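(5-formylfuran-3-yl)methyl phosphate transaminase (Methanococcus jannaschii, PDB 2Z61) catalyses the pyridoxal phosphate-dependent transamination of 4-(hydroxymethyl)-2-furancarboxaldehyde phosphate with alanine, supplying the furan precursor of methanofuran. Local coordinates at residues A[294-299]-A[359-364]; A[38-43]-A[283-288]; A[145-150]-A[176-181]. All blocks are in the same frame, centred on the assembly; numbering follows the deposited sequence.

Contact 1: A[294-299]-A[359-364]; sequences KDFGWE and EGLERI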
# COMPACT_ATOMS: atom_id res chain seq x y z
N LYS A 294 16.41 -18.18 -31.56
CA LYS A 294 16.40 -19.38 -32.38
C LYS A 294 17.77 -19.51 -33.04
O LYS A 294 18.27 -20.62 -33.25
CB LYS A 294 15.31 -19.29 -33.45
CG LYS A 294 15.07 -20.60 -34.19
CD LYS A 294 14.01 -20.45 -35.27
CE LYS A 294 14.49 -19.55 -36.40
NZ LYS A 294 13.56 -19.57 -37.56
N ASP A 295 18.36 -18.37 -33.36
CA ASP A 295 19.67 -18.32 -33.98
C ASP A 295 20.70 -18.82 -32.97
O ASP A 295 21.61 -19.58 -33.31
CB ASP A 295 19.97 -16.87 -34.38
CG ASP A 295 21.19 -16.75 -35.26
OD1 ASP A 295 22.31 -17.01 -34.77
OD2 ASP A 295 21.03 -16.39 -36.45
N PHE A 296 20.54 -18.40 -31.72
CA PHE A 296 21.43 -18.79 -30.64
C PHE A 296 21.29 -20.27 -30.30
O PHE A 296 22.03 -20.80 -29.47
CB PHE A 296 21.13 -17.96 -29.38
CG PHE A 296 21.49 -16.50 -29.49
CD1 PHE A 296 20.77 -15.55 -28.78
CD2 PHE A 296 22.56 -16.08 -30.28
CE1 PHE A 296 21.11 -14.20 -28.85
CE2 PHE A 296 22.90 -14.73 -30.36
CZ PHE A 296 22.18 -13.79 -29.64
N GLY A 297 20.33 -20.93 -30.94
CA GLY A 297 20.12 -22.34 -30.66
C GLY A 297 19.45 -22.57 -29.31
O GLY A 297 19.49 -23.68 -28.78
N TRP A 298 18.85 -21.52 -28.76
CA TRP A 298 18.16 -21.63 -27.47
C TRP A 298 16.73 -22.14 -27.65
O TRP A 298 16.16 -22.02 -28.74
CB TRP A 298 18.12 -20.28 -26.75
CG TRP A 298 19.46 -19.78 -26.30
CD1 TRP A 298 20.60 -20.51 -26.13
CD2 TRP A 298 19.77 -18.44 -25.89
NE1 TRP A 298 21.61 -19.71 -25.64
CE2 TRP A 298 21.13 -18.44 -25.49
CE3 TRP A 298 19.05 -17.25 -25.83
CZ2 TRP A 298 21.77 -17.29 -25.02
CZ3 TRP A 298 19.68 -16.10 -25.36
CH2 TRP A 298 21.03 -16.13 -24.96
N GLU A 299 16.16 -22.69 -26.59
CA GLU A 299 14.80 -23.21 -26.65
C GLU A 299 13.78 -22.38 -25.89
O GLU A 299 14.02 -21.95 -24.76
CB GLU A 299 14.75 -24.65 -26.12
CG GLU A 299 15.20 -25.70 -27.11
CD GLU A 299 15.07 -27.10 -26.55
OE1 GLU A 299 13.97 -27.44 -26.07
OE2 GLU A 299 16.07 -27.85 -26.59
N GLU A 359 21.54 -4.07 -30.23
CA GLU A 359 22.94 -4.09 -29.83
C GLU A 359 23.13 -5.09 -28.70
O GLU A 359 24.14 -5.79 -28.63
CB GLU A 359 23.38 -2.70 -29.37
CG GLU A 359 24.83 -2.66 -28.92
CD GLU A 359 25.42 -1.26 -29.01
OE1 GLU A 359 24.81 -0.32 -28.45
OE2 GLU A 359 26.49 -1.11 -29.63
N GLY A 360 22.14 -5.17 -27.81
CA GLY A 360 22.21 -6.10 -26.71
C GLY A 360 22.29 -7.52 -27.21
O GLY A 360 23.11 -8.31 -26.74
N LEU A 361 21.43 -7.86 -28.17
CA LEU A 361 21.42 -9.21 -28.73
C LEU A 361 22.70 -9.47 -29.53
O LEU A 361 23.28 -10.56 -29.45
CB LEU A 361 20.18 -9.40 -29.61
CG LEU A 361 18.85 -9.53 -28.87
CD1 LEU A 361 17.70 -9.59 -29.87
CD2 LEU A 361 18.86 -10.78 -28.01
N GLU A 362 23.14 -8.47 -30.29
CA GLU A 362 24.36 -8.61 -31.08
C GLU A 362 25.55 -8.93 -30.18
O GLU A 362 26.36 -9.80 -30.50
CB GLU A 362 24.63 -7.33 -31.87
CG GLU A 362 23.82 -7.21 -33.15
CD GLU A 362 24.26 -8.21 -34.22
OE1 GLU A 362 24.18 -9.43 -33.98
OE2 GLU A 362 24.67 -7.76 -35.31
N ARG A 363 25.66 -8.23 -29.06
CA ARG A 363 26.76 -8.47 -28.12
C ARG A 363 26.73 -9.92 -27.65
O ARG A 363 27.77 -10.58 -27.60
CB ARG A 363 26.65 -7.54 -26.91
CG ARG A 363 26.86 -6.07 -27.22
CD ARG A 363 26.87 -5.25 -25.94
NE ARG A 363 26.98 -3.82 -26.20
CZ ARG A 363 27.00 -2.89 -25.25
NH1 ARG A 363 26.93 -3.23 -23.97
NH2 ARG A 363 27.09 -1.61 -25.58
N ILE A 364 25.54 -10.41 -27.31
CA ILE A 364 25.40 -11.78 -26.85
C ILE A 364 25.85 -12.76 -27.93
O ILE A 364 26.43 -13.80 -27.64
CB ILE A 364 23.93 -12.09 -26.46
CG1 ILE A 364 23.49 -11.16 -25.32
CG2 ILE A 364 23.79 -13.55 -26.03
CD1 ILE A 364 22.03 -11.29 -24.94

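Contact 2: A[38-43]-A[283-288]; sequences EPDFNT and DRRRRL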
# COMPACT_ATOMS: atom_id res chain seq x y z
N GLU A 38 9.44 -3.21 -15.94
CA GLU A 38 8.36 -2.28 -16.21
C GLU A 38 8.49 -1.70 -17.62
O GLU A 38 9.59 -1.58 -18.14
CB GLU A 38 8.35 -1.13 -15.18
CG GLU A 38 9.53 -0.18 -15.24
CD GLU A 38 9.39 0.97 -14.25
OE1 GLU A 38 10.36 1.25 -13.51
OE2 GLU A 38 8.32 1.61 -14.21
N PRO A 39 7.36 -1.35 -18.25
CA PRO A 39 7.41 -0.80 -19.60
C PRO A 39 8.16 0.53 -19.68
O PRO A 39 8.06 1.38 -18.79
CB PRO A 39 5.93 -0.67 -19.98
CG PRO A 39 5.26 -0.46 -18.66
CD PRO A 39 5.98 -1.44 -17.76
N ASP A 40 8.89 0.71 -20.78
CA ASP A 40 9.69 1.91 -21.02
C ASP A 40 8.90 3.05 -21.65
O ASP A 40 9.48 4.02 -22.13
CB ASP A 40 10.87 1.56 -21.93
CG ASP A 40 10.43 0.81 -23.18
OD1 ASP A 40 9.75 -0.22 -23.05
OD2 ASP A 40 10.77 1.26 -24.30
N PHE A 41 7.58 2.94 -21.68
CA PHE A 41 6.77 4.01 -22.26
C PHE A 41 6.27 4.95 -21.17
O PHE A 41 6.21 4.58 -20.00
CB PHE A 41 5.55 3.44 -23.00
CG PHE A 41 5.88 2.56 -24.17
CD1 PHE A 41 6.40 1.28 -23.97
CD2 PHE A 41 5.66 3.00 -25.46
CE1 PHE A 41 6.69 0.46 -25.06
CE2 PHE A 41 5.96 2.19 -26.56
CZ PHE A 41 6.47 0.92 -26.35
N ASN A 42 5.94 6.17 -21.58
CA ASN A 42 5.39 7.16 -20.66
C ASN A 42 3.92 6.86 -20.51
O ASN A 42 3.35 6.12 -21.32
CB ASN A 42 5.50 8.56 -21.24
CG ASN A 42 6.92 9.09 -21.24
OD1 ASN A 42 7.56 9.19 -20.18
ND2 ASN A 42 7.43 9.43 -22.41
N THR A 43 3.28 7.42 -19.51
CA THR A 43 1.84 7.21 -19.44
C THR A 43 1.12 7.98 -20.55
O THR A 43 1.39 9.13 -20.85
CB THR A 43 1.26 7.64 -18.10
OG1 THR A 43 1.86 6.87 -17.05
CG2 THR A 43 -0.25 7.43 -18.08
N ASP A 283 5.49 -5.96 -29.92
CA ASP A 283 5.48 -7.14 -30.76
C ASP A 283 6.65 -7.13 -31.74
O ASP A 283 7.24 -8.18 -32.04
CB ASP A 283 4.15 -7.25 -31.51
CG ASP A 283 4.03 -8.54 -32.29
OD1 ASP A 283 4.50 -9.59 -31.79
OD2 ASP A 283 3.46 -8.52 -33.40
N ARG A 284 7.00 -5.95 -32.24
CA ARG A 284 8.12 -5.84 -33.17
C ARG A 284 9.39 -6.27 -32.42
O ARG A 284 10.24 -6.97 -32.96
CB ARG A 284 8.28 -4.40 -33.66
CG ARG A 284 9.18 -4.28 -34.88
CD ARG A 284 9.32 -2.84 -35.35
NE ARG A 284 10.69 -2.35 -35.34
CZ ARG A 284 11.10 -1.31 -34.61
NH1 ARG A 284 10.24 -0.65 -33.86
NH2 ARG A 284 12.37 -0.94 -34.65
N ARG A 285 9.48 -5.84 -31.16
CA ARG A 285 10.62 -6.18 -30.32
C ARG A 285 10.65 -7.67 -30.02
O ARG A 285 11.70 -8.32 -30.10
CB ARG A 285 10.55 -5.40 -29.02
CG ARG A 285 10.48 -3.89 -29.19
CD ARG A 285 10.14 -3.24 -27.87
NE ARG A 285 10.31 -1.80 -27.89
CZ ARG A 285 10.10 -1.02 -26.84
NH1 ARG A 285 9.69 -1.56 -25.69
NH2 ARG A 285 10.29 0.30 -26.93
N ARG A 286 9.50 -8.23 -29.67
CA ARG A 286 9.40 -9.64 -29.35
C ARG A 286 9.91 -10.52 -30.49
O ARG A 286 10.59 -11.53 -30.26
CB ARG A 286 7.94 -9.99 -29.02
CG ARG A 286 7.66 -11.47 -28.92
CD ARG A 286 6.17 -11.72 -28.82
NE ARG A 286 5.57 -11.83 -30.14
CZ ARG A 286 5.17 -12.97 -30.69
NH1 ARG A 286 5.32 -14.11 -30.03
NH2 ARG A 286 4.61 -12.96 -31.89
N ARG A 287 9.59 -10.14 -31.72
CA ARG A 287 10.02 -10.90 -32.89
C ARG A 287 11.53 -10.81 -33.08
O ARG A 287 12.17 -11.79 -33.46
CB ARG A 287 9.29 -10.40 -34.14
CG ARG A 287 7.80 -10.72 -34.16
CD ARG A 287 7.10 -10.11 -35.37
NE ARG A 287 5.65 -10.26 -35.30
CZ ARG A 287 5.00 -11.43 -35.31
NH1 ARG A 287 5.68 -12.56 -35.40
NH2 ARG A 287 3.68 -11.45 -35.23
N LEU A 288 12.09 -9.64 -32.80
CA LEU A 288 13.53 -9.43 -32.93
C LEU A 288 14.24 -10.35 -31.94
O LEU A 288 15.24 -10.98 -32.27
CB LEU A 288 13.89 -7.97 -32.62
CG LEU A 288 15.29 -7.46 -33.01
CD1 LEU A 288 15.65 -6.29 -32.11
CD2 LEU A 288 16.33 -8.55 -32.86

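Contact 3: A[145-150]-A[176-181]; sequences ESLEEA and YEFAYE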
# COMPACT_ATOMS: atom_id res chain seq x y z
N GLU A 145 -1.74 -33.53 -15.42
CA GLU A 145 -1.18 -34.64 -14.65
C GLU A 145 -0.47 -34.19 -13.38
O GLU A 145 -0.73 -34.72 -12.30
CB GLU A 145 -0.22 -35.45 -15.51
CG GLU A 145 0.19 -36.76 -14.88
CD GLU A 145 0.99 -37.64 -15.82
OE1 GLU A 145 0.54 -37.84 -16.97
OE2 GLU A 145 2.05 -38.14 -15.40
N SER A 146 0.43 -33.22 -13.50
CA SER A 146 1.17 -32.73 -12.34
C SER A 146 0.28 -32.04 -11.31
O SER A 146 0.53 -32.13 -10.11
CB SER A 146 2.28 -31.79 -12.80
OG SER A 146 1.79 -30.86 -13.74
N LEU A 147 -0.75 -31.34 -11.77
CA LEU A 147 -1.66 -30.68 -10.84
C LEU A 147 -2.43 -31.73 -10.04
O LEU A 147 -2.70 -31.54 -8.86
CB LEU A 147 -2.64 -29.77 -11.59
CG LEU A 147 -2.07 -28.47 -12.17
CD1 LEU A 147 -3.19 -27.71 -12.87
CD2 LEU A 147 -1.46 -27.62 -11.07
N GLU A 148 -2.77 -32.85 -10.68
CA GLU A 148 -3.49 -33.92 -10.01
C GLU A 148 -2.61 -34.51 -8.90
O GLU A 148 -3.07 -34.74 -7.79
CB GLU A 148 -3.88 -35.03 -11.00
CG GLU A 148 -4.82 -34.55 -12.09
CD GLU A 148 -5.19 -35.64 -13.09
OE1 GLU A 148 -4.26 -36.29 -13.63
OE2 GLU A 148 -6.40 -35.84 -13.33
N GLU A 149 -1.34 -34.72 -9.22
CA GLU A 149 -0.40 -35.27 -8.26
C GLU A 149 -0.08 -34.33 -7.10
O GLU A 149 0.24 -34.78 -6.00
CB GLU A 149 0.90 -35.67 -8.98
CG GLU A 149 0.71 -36.83 -9.95
CD GLU A 149 2.01 -37.35 -10.53
OE1 GLU A 149 2.75 -36.56 -11.15
OE2 GLU A 149 2.29 -38.56 -10.36
N ALA A 150 -0.16 -33.02 -7.34
CA ALA A 150 0.15 -32.04 -6.30
C ALA A 150 -0.98 -31.82 -5.30
O ALA A 150 -0.73 -31.41 -4.17
CB ALA A 150 0.56 -30.71 -6.94
N TYR A 176 -7.45 -23.99 -16.35
CA TYR A 176 -8.53 -23.29 -15.66
C TYR A 176 -9.67 -24.25 -15.36
O TYR A 176 -10.19 -24.28 -14.25
CB TYR A 176 -9.07 -22.13 -16.51
CG TYR A 176 -8.12 -20.96 -16.65
CD1 TYR A 176 -7.23 -20.89 -17.71
CD2 TYR A 176 -8.10 -19.94 -15.71
CE1 TYR A 176 -6.34 -19.84 -17.84
CE2 TYR A 176 -7.21 -18.88 -15.82
CZ TYR A 176 -6.33 -18.84 -16.89
OH TYR A 176 -5.42 -17.82 -17.00
N GLU A 177 -10.06 -25.04 -16.37
CA GLU A 177 -11.15 -26.01 -16.23
C GLU A 177 -10.86 -27.02 -15.13
O GLU A 177 -11.74 -27.34 -14.33
CB GLU A 177 -11.38 -26.71 -17.57
CG GLU A 177 -12.07 -25.82 -18.60
CD GLU A 177 -11.78 -26.22 -20.04
OE1 GLU A 177 -12.46 -25.69 -20.95
OE2 GLU A 177 -10.88 -27.06 -20.28
N PHE A 178 -9.63 -27.52 -15.09
CA PHE A 178 -9.27 -28.48 -14.05
C PHE A 178 -9.36 -27.82 -12.67
O PHE A 178 -9.93 -28.40 -11.74
CB PHE A 178 -7.83 -28.98 -14.25
CG PHE A 178 -7.41 -30.01 -13.24
CD1 PHE A 178 -7.86 -31.32 -13.34
CD2 PHE A 178 -6.61 -29.65 -12.16
CE1 PHE A 178 -7.51 -32.27 -12.37
CE2 PHE A 178 -6.27 -30.59 -11.19
CZ PHE A 178 -6.72 -31.90 -11.29
N ALA A 179 -8.82 -26.61 -12.56
CA ALA A 179 -8.84 -25.90 -11.28
C ALA A 179 -10.24 -25.63 -10.73
O ALA A 179 -10.48 -25.80 -9.54
CB ALA A 179 -8.07 -24.59 -11.39
N TYR A 180 -11.17 -25.23 -11.60
CA TYR A 180 -12.53 -24.96 -11.14
C TYR A 180 -13.30 -26.19 -10.70
O TYR A 180 -14.28 -26.06 -9.95
CB TYR A 180 -13.31 -24.20 -12.22
CG TYR A 180 -12.92 -22.75 -12.28
CD1 TYR A 180 -12.07 -22.28 -13.28
CD2 TYR A 180 -13.34 -21.85 -11.31
CE1 TYR A 180 -11.64 -20.95 -13.30
CE2 TYR A 180 -12.93 -20.53 -11.32
CZ TYR A 180 -12.08 -20.08 -12.32
OH TYR A 180 -11.67 -18.77 -12.34
N GLU A 181 -12.89 -27.37 -11.15
CA GLU A 181 -13.56 -28.61 -10.75
C GLU A 181 -12.88 -29.18 -9.51
O GLU A 181 -13.53 -29.79 -8.66
CB GLU A 181 -13.48 -29.66 -11.88
CG GLU A 181 -14.49 -29.47 -13.02
CD GLU A 181 -15.94 -29.62 -12.57
OE1 GLU A 181 -16.85 -29.18 -13.31
OE2 GLU A 181 -16.17 -30.18 -11.47

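Contact 1: A[294-299]-A[359-364]
Phe-296 and Trp-298 reach from the turn that ends helix 269-295 to Leu-361 and Ile-364 on helix 354-368, burying 172 Å² between the two segments. The tight part centres on a single methyl group: Ile-364 CG2 lies 3.9 Å from Phe-296 CE1 and also 3.9 Å from Trp-298 CH2. With CG1 beside the backbone N (chi1 -61°) and CG2 anti to it, this methyl is turned out to both rings, meeting each obliquely. The outer end of the Phe-296 ring continues to the helix backbone, where Leu-361 O lies in the ring plane at its edge, 3.4 Å from CZ. Leu-361 CD2 adds a looser apolar touch, 4.2 Å from Phe-296 CE1. Within the turn, Phe-296 CB sits over the centre of the Trp-298 indole, 3.7 Å above its plane. Gly-297, at positive phi, closes the helix in a Schellman motif and carries the chain between the two aromatics. Cutting Phe-296 back to an alanine here would probably open a gap in front of Leu-361 and deprive Ile-364 CG2 of one of its two aromatic neighbours. The solvent side is polar by contrast: Lys-294, Asp-295 and Glu-299 are exposed and add nothing across the contact. Farther along helix 354-368, Lys-365 and Leu-368 also touch Phe-296, whereas Leu-361 packs against Leu-288 and Tyr-292 of helix 269-295, and Arg-363 against Ile-32 of strand 32-33.

Contact 2: A[38-43]-A[283-288]
Asp-40 and Arg-285 form an end-on, two-pronged salt bridge between the loop 38-43 and helix 269-295. Arg-285 NH1 donates to Asp-40 OD1 over 3.0 Å in a fairly straight bond, with an N-H...O angle of 159° and the acceptor in the guanidinium plane. Its partner bond, Arg-285 NH2 to Asp-40 OD2, is shorter at 2.8 Å but more bent, and OD2 is tilted out of that plane. Both oxygens use their syn lone pairs, and the carboxylate and guanidinium planes are nearly coplanar, 29° apart. Phe-41 is also in the first shell: its CZ lies over one guanidinium face, and CE1 comes within 3.7 Å of Arg-285 NH1. The arginine chain is extended from CG to NE, long enough to bring its two end nitrogens to the carboxylate. Asp-40 CG stands between the backbone N and the carbonyl carbon (chi1 51°), which turns the carboxylate to meet it. Around the same arginine, Tyr-354 and Ile-357 of helix 354-368 pack against the side chain, and Tyr-350 O takes a weak hydrogen bond from NH1. Phe-282 meets the Phe-41 ring edge-to-face and probably helps to position it. The chemistry is that of a paired charge: the buried arginine is probably compensated chiefly by Asp-40, Glu-281 OE2 making a long, weak ion pair with NE, and the two bonds restrict rotation of both groups.

Contact 3: A[145-150]-A[176-181]
Two neighbouring crossover helices of the large mixed sheet meet here. Helix 144-150 connects strands 136-140 and 155-161, and helix 173-182 connects 155-161 to the adjacent parallel strand 185-189, so both belong to beta-alpha-beta units. One aromatic ring bridges them: Phe-178 supplies all the cross-helix contacts of its segment, reaching Leu-147 and Glu-148. Between the two segments the nearest CA atoms are those of Leu-147 and Phe-178, 8.5 Å apart. Phe-178 CG stands anti to its own backbone N (chi1 -178°), which extends the ring away from its helix and across the gap. Leu-147 and Phe-178 run alongside each other, pointing opposite ways, with Leu-147 CB 3.7 Å from ring atom CE2 and the CD1 methyl 4.0 Å from CD2. Farther round the ring, at CZ and CE1, Glu-148 offers the aliphatic part of its side chain: CG lies 3.4 Å from Phe-178 CZ and 3.5 Å from CE1, meeting the ring obliquely. The extended chain then carries the carboxylate past the ring, its plane turned 75° from the ring plane and OE2 3.9 Å from CE1. The buried leucine and the methylene of the exposed glutamate thus pack along the same side of the ring, and the contact grades from apolar on the inner side to charged on the solvent side. The next residue, Ala-179, packs on Ile-158 and Ile-186 of the sheet beneath, while Ser-146 OG bonds to Asp-141 O and Thr-143 OG1 just ahead of its helix. Such side-by-side helices layered on a largely parallel sheet, with only strand 232-235 running antiparallel to both its neighbours, are typical of the large domain of the aspartate aminotransferase fold, to which this family belongs.

Contacts 1 and 2 share helix 269-295 and touch directly, Leu-361 CD1 lying 3.5 Å from Leu-288 CD2, although their centres are 18 Å apart. Contact 3 stands alone, with nearest atoms about 17 Å from contact 2 and about 18 Å from contact 1; along the chain it is nested within the loop that contact 2 closes. Through segment 38-43, contact 2 meets the chain close in sequence to the cofactor lysine: Thr-43 OG1 bonds to Ala-225 O, three residues beyond Lys-222, which carries pyridoxal phosphate. Glu-38 of the same segment bonds His-61 and Tyr-62 of the second subunit, so contact 2 also adjoins the dimer interface.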